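Local coordinates for prohead core protein protease (Enterobacteria phage T4, PDB 5JBL) that cleaves prohead proteins as a pentameric serine protease that is activated by its own cleavage once the phage prohead is assembled, at residues G138-G141 and P142-L146; T167-N170 and E171-I175. The protein carries 3 engineered substitutions. One frame throughout, in Å; residues are numbered along the deposited sequence.

Contact 1: residues G138-G141 and P142-L146; sequences GDHG and PGDKL
Asp139 OD1 is gripped by two backbone amides, Asp144 N at 3.0 Å and Gly141 N at 2.9 Å, which reach it from opposite faces of the carboxylate. The amide of Gly141 comes down steeply from above that plane and closes an Asx turn, whereas Asp144 N arrives on the syn side. The other oxygen, Asp139 OD2, takes Gly143 N at 2.9 Å through its syn lone pair, so one carboxylate collects two amides of the first helical turn. Asp139 CG sits between its backbone N and carbonyl carbon (chi1 65°), which brings the carboxylate up to the start of the helix. Asp144 answers in the reverse direction, a helix side chain gripping the loop: Asp144 OD1 accepts Gly138 N at 2.8 Å, and Asp144 OD2 is met by His140 N from above the plane. The two side chains slide past each other in opposite directions, their carboxylate planes 87° apart, with Asp139 OD1 and Asp144 OD2 only 3.5 Å from one another; the surrounding amides, and a salt bridge from Lys145 NZ of a neighbouring subunit to Asp139 OD2, probably ease that repulsion. Gly141, at the N-cap, gives its carbonyl to Lys145 N as the helix begins. The whole turn belongs to the homomultimerization region: it leads from strand 128-135 into helix 142-151, whose Pro142 and Leu146 rest on Ala116 of strand 115-125.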
loop_
_atom_site.group_PDB
_atom_site.type_symbol
_atom_site.label_atom_id
_atom_site.label_comp_id
_atom_site.label_asym_id
_atom_site.label_seq_id
_atom_site.Cartn_x
_atom_site.Cartn_y
_atom_site.Cartn_z
ATOM N N GLY C 138 13.147 -7.803 -0.863
ATOM C CA GLY C 138 13.520 -6.427 -1.134
ATOM C C GLY C 138 12.501 -5.625 -1.912
ATOM O O GLY C 138 12.807 -4.505 -2.335
ATOM N N ASP C 139 11.298 -6.153 -2.111
ATOM C CA ASP C 139 10.323 -5.509 -2.978
ATOM C C ASP C 139 9.347 -4.616 -2.236
ATOM O O ASP C 139 8.546 -3.943 -2.887
ATOM C CB ASP C 139 9.538 -6.568 -3.771
ATOM C CG ASP C 139 8.677 -7.457 -2.884
ATOM O OD1 ASP C 139 8.868 -7.463 -1.649
ATOM O OD2 ASP C 139 7.788 -8.156 -3.430
ATOM N N HIS C 140 9.397 -4.597 -0.898
ATOM C CA HIS C 140 8.403 -3.914 -0.073
ATOM C C HIS C 140 6.987 -4.301 -0.477
ATOM O O HIS C 140 6.063 -3.497 -0.380
ATOM C CB HIS C 140 8.590 -2.392 -0.108
ATOM C CG HIS C 140 9.923 -1.943 0.406
ATOM N ND1 HIS C 140 10.186 -1.782 1.750
ATOM C CD2 HIS C 140 11.077 -1.646 -0.239
ATOM C CE1 HIS C 140 11.438 -1.393 1.911
ATOM N NE2 HIS C 140 12.000 -1.303 0.720
ATOM N N GLY C 141 6.804 -5.549 -0.902
ATOM C CA GLY C 141 5.515 -6.011 -1.342
ATOM C C GLY C 141 5.288 -7.450 -0.929
ATOM O O GLY C 141 5.713 -7.889 0.149
ATOM N N PRO C 142 4.616 -8.213 -1.792
ATOM C CA PRO C 142 4.275 -9.598 -1.438
ATOM C C PRO C 142 5.471 -10.493 -1.204
ATOM O O PRO C 142 5.366 -11.443 -0.422
ATOM C CB PRO C 142 3.463 -10.077 -2.652
ATOM C CG PRO C 142 2.887 -8.795 -3.226
ATOM C CD PRO C 142 3.964 -7.770 -3.038
ATOM N N GLY C 143 6.596 -10.267 -1.879
ATOM C CA GLY C 143 7.745 -11.112 -1.601
ATOM C C GLY C 143 8.249 -10.942 -0.176
ATOM O O GLY C 143 8.504 -11.918 0.539
ATOM N N ASP C 144 8.428 -9.686 0.246
ATOM C CA ASP C 144 8.841 -9.412 1.621
ATOM C C ASP C 144 7.804 -9.884 2.618
ATOM O O ASP C 144 8.163 -10.302 3.722
ATOM C CB ASP C 144 9.092 -7.913 1.817
ATOM C CG ASP C 144 10.474 -7.486 1.376
ATOM O OD1 ASP C 144 11.383 -8.362 1.293
ATOM O OD2 ASP C 144 10.664 -6.263 1.143
ATOM N N LYS C 145 6.518 -9.813 2.261
ATOM C CA LYS C 145 5.482 -10.312 3.158
ATOM C C LYS C 145 5.612 -11.816 3.330
ATOM O O LYS C 145 5.548 -12.332 4.455
ATOM C CB LYS C 145 4.093 -9.951 2.618
ATOM C CG LYS C 145 2.913 -10.420 3.480
ATOM C CD LYS C 145 2.853 -9.656 4.770
ATOM C CE LYS C 145 1.727 -10.107 5.668
ATOM N NZ LYS C 145 2.308 -10.312 7.021
ATOM N N LEU C 146 5.758 -12.543 2.218
ATOM C CA LEU C 146 5.965 -13.987 2.296
ATOM C C LEU C 146 7.216 -14.315 3.108
ATOM O O LEU C 146 7.183 -15.169 4.004
ATOM C CB LEU C 146 6.061 -14.569 0.889
ATOM C CG LEU C 146 6.440 -16.046 0.760
ATOM C CD1 LEU C 146 5.457 -16.956 1.506
ATOM C CD2 LEU C 146 6.454 -16.372 -0.716
#

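Contact 2: residues T167-N170 and E171-I175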
loop_
_atom_site.group_PDB
_atom_site.type_symbol
_atom_site.label_atom_id
_atom_site.label_comp_id
_atom_site.label_asym_id
_atom_site.label_seq_id
_atom_site.Cartn_x
_atom_site.Cartn_y
_atom_site.Cartn_z
ATOM N N THR C 167 -13.651 -34.339 -16.781
ATOM C CA THR C 167 -14.646 -35.367 -17.044
ATOM C C THR C 167 -15.070 -35.950 -15.709
ATOM O O THR C 167 -14.220 -36.271 -14.874
ATOM C CB THR C 167 -14.103 -36.473 -17.957
ATOM O OG1 THR C 167 -13.840 -35.938 -19.257
ATOM C CG2 THR C 167 -15.107 -37.632 -18.084
ATOM N N ASP C 168 -16.375 -36.085 -15.512
ATOM C CA ASP C 168 -16.874 -36.710 -14.301
ATOM C C ASP C 168 -16.792 -38.222 -14.425
ATOM O O ASP C 168 -16.911 -38.787 -15.515
ATOM C CB ASP C 168 -18.317 -36.284 -14.021
ATOM C CG ASP C 168 -18.671 -36.333 -12.539
ATOM O OD1 ASP C 168 -17.936 -36.982 -11.764
ATOM O OD2 ASP C 168 -19.694 -35.731 -12.150
ATOM N N THR C 169 -16.577 -38.878 -13.292
ATOM C CA THR C 169 -16.429 -40.321 -13.256
ATOM C C THR C 169 -17.605 -41.003 -12.587
ATOM O O THR C 169 -17.700 -42.233 -12.653
ATOM C CB THR C 169 -15.145 -40.724 -12.521
ATOM O OG1 THR C 169 -15.264 -40.380 -11.135
ATOM C CG2 THR C 169 -13.927 -40.040 -13.122
ATOM N N ASN C 170 -18.496 -40.240 -11.948
ATOM C CA ASN C 170 -19.609 -40.776 -11.164
ATOM C C ASN C 170 -19.114 -41.574 -9.962
ATOM O O ASN C 170 -19.880 -42.312 -9.338
ATOM C CB ASN C 170 -20.538 -41.639 -12.036
ATOM C CG ASN C 170 -21.098 -40.880 -13.230
ATOM O OD1 ASN C 170 -21.158 -39.650 -13.236
ATOM N ND2 ASN C 170 -21.465 -41.613 -14.266
ATOM N N GLU C 171 -17.846 -41.394 -9.597
ATOM C CA GLU C 171 -17.254 -42.037 -8.433
ATOM C C GLU C 171 -16.757 -41.008 -7.434
ATOM O O GLU C 171 -15.919 -41.321 -6.584
ATOM C CB GLU C 171 -16.119 -42.970 -8.862
ATOM C CG GLU C 171 -16.632 -44.226 -9.524
ATOM C CD GLU C 171 -15.528 -45.116 -10.037
ATOM O OE1 GLU C 171 -14.393 -45.027 -9.521
ATOM O OE2 GLU C 171 -15.810 -45.925 -10.948
ATOM N N GLY C 172 -17.265 -39.785 -7.524
ATOM C CA GLY C 172 -16.890 -38.745 -6.597
ATOM C C GLY C 172 -15.675 -37.943 -6.979
ATOM O O GLY C 172 -15.163 -37.199 -6.135
ATOM N N TYR C 173 -15.169 -38.081 -8.207
ATOM C CA TYR C 173 -14.057 -37.230 -8.620
ATOM C C TYR C 173 -14.103 -36.992 -10.126
ATOM O O TYR C 173 -14.887 -37.598 -10.862
ATOM C CB TYR C 173 -12.689 -37.802 -8.178
ATOM C CG TYR C 173 -12.217 -39.068 -8.875
ATOM C CD1 TYR C 173 -11.339 -39.005 -9.954
ATOM C CD2 TYR C 173 -12.613 -40.320 -8.426
ATOM C CE1 TYR C 173 -10.893 -40.154 -10.582
ATOM C CE2 TYR C 173 -12.170 -41.480 -9.045
ATOM C CZ TYR C 173 -11.310 -41.387 -10.126
ATOM O OH TYR C 173 -10.865 -42.527 -10.746
ATOM N N ARG C 174 -13.288 -36.037 -10.556
ATOM C CA ARG C 174 -13.162 -35.623 -11.942
ATOM C C ARG C 174 -11.757 -35.911 -12.446
ATOM O O ARG C 174 -10.789 -35.876 -11.686
ATOM C CB ARG C 174 -13.488 -34.129 -12.105
ATOM C CG ARG C 174 -14.959 -33.799 -12.361
ATOM C CD ARG C 174 -15.921 -34.220 -11.278
ATOM N NE ARG C 174 -15.669 -33.636 -9.966
ATOM C CZ ARG C 174 -16.276 -34.051 -8.859
ATOM N NH1 ARG C 174 -17.147 -35.054 -8.925
ATOM N NH2 ARG C 174 -16.004 -33.483 -7.694
ATOM N N ILE C 175 -11.653 -36.213 -13.737
ATOM C CA ILE C 175 -10.370 -36.441 -14.395
ATOM C C ILE C 175 -10.093 -35.253 -15.305
ATOM O O ILE C 175 -10.977 -34.820 -16.055
ATOM C CB ILE C 175 -10.373 -37.751 -15.198
ATOM C CG1 ILE C 175 -10.634 -38.946 -14.274
ATOM C CG2 ILE C 175 -9.047 -37.931 -15.935
ATOM C CD1 ILE C 175 -10.793 -40.270 -15.012
#
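Thr169 and Tyr173 meet across the turn of a beta hairpin that joins strand 157-168 to strand 174-176. The carbonyl oxygen Tyr173 O accepts twice from the threonine: the hydroxyl Thr169 OG1 donates at 2.8 Å from above the carbonyl plane, and the amide Thr169 N comes in more nearly along the C=O direction at 3.2 Å. Thr169 OG1 also accepts from Glu171 N at 3.2 Å, so one hydroxyl links the two sides of the turn. With chi1 67° Thr169 OG1 lies between its own backbone N and carbonyl carbon, on the side of the turn where both partners lie, while the methyl CG2 is turned over the face of the Tyr173 ring, a CH-pi contact 4.2 Å from the centroid. The same methyl also touches Ile175 CG1 and CD1, and the side chains of Ile175 and Thr169 cross at about a right angle.

Behind the turn the strands are locked in antiparallel register. Thr167 and Ile175 form a hydrogen-bonded pair with bonds in both directions, and Asp168 faces Arg174 as the non-hydrogen-bonded pair that follows. Arg174 also bonds through its backbone to Lys73 and Leu75, which fixes this strand to its parallel neighbour 74-75. Asp168 and Arg174 run side by side, pointing the same way, with carboxylate and guanidinium planes 84° apart; their salt bridge is long, Asp168 OD1 lying 3.5 Å from Arg174 NH1 at the guanidinium edge.

How the contacts relate
Both contacts are local turns, yet their chemistry differs with their place in the fold. Contact 1, partly buried, starts a helix at a subunit boundary and relies on carboxylates that collect backbone amides, with a lysine of another subunit in a salt bridge to one of them. Contact 2 is a surface hairpin tip, touched by no other chain of the pentamer, where strand pairing, a threonine hydroxyl and an aromatic face do the work and the one salt bridge is long. They share no secondary-structure element, although helix 142-151 and strand 157-168 are successive in the chain. Their centres lie about 39 Å apart, on opposite sides of the chain's centre.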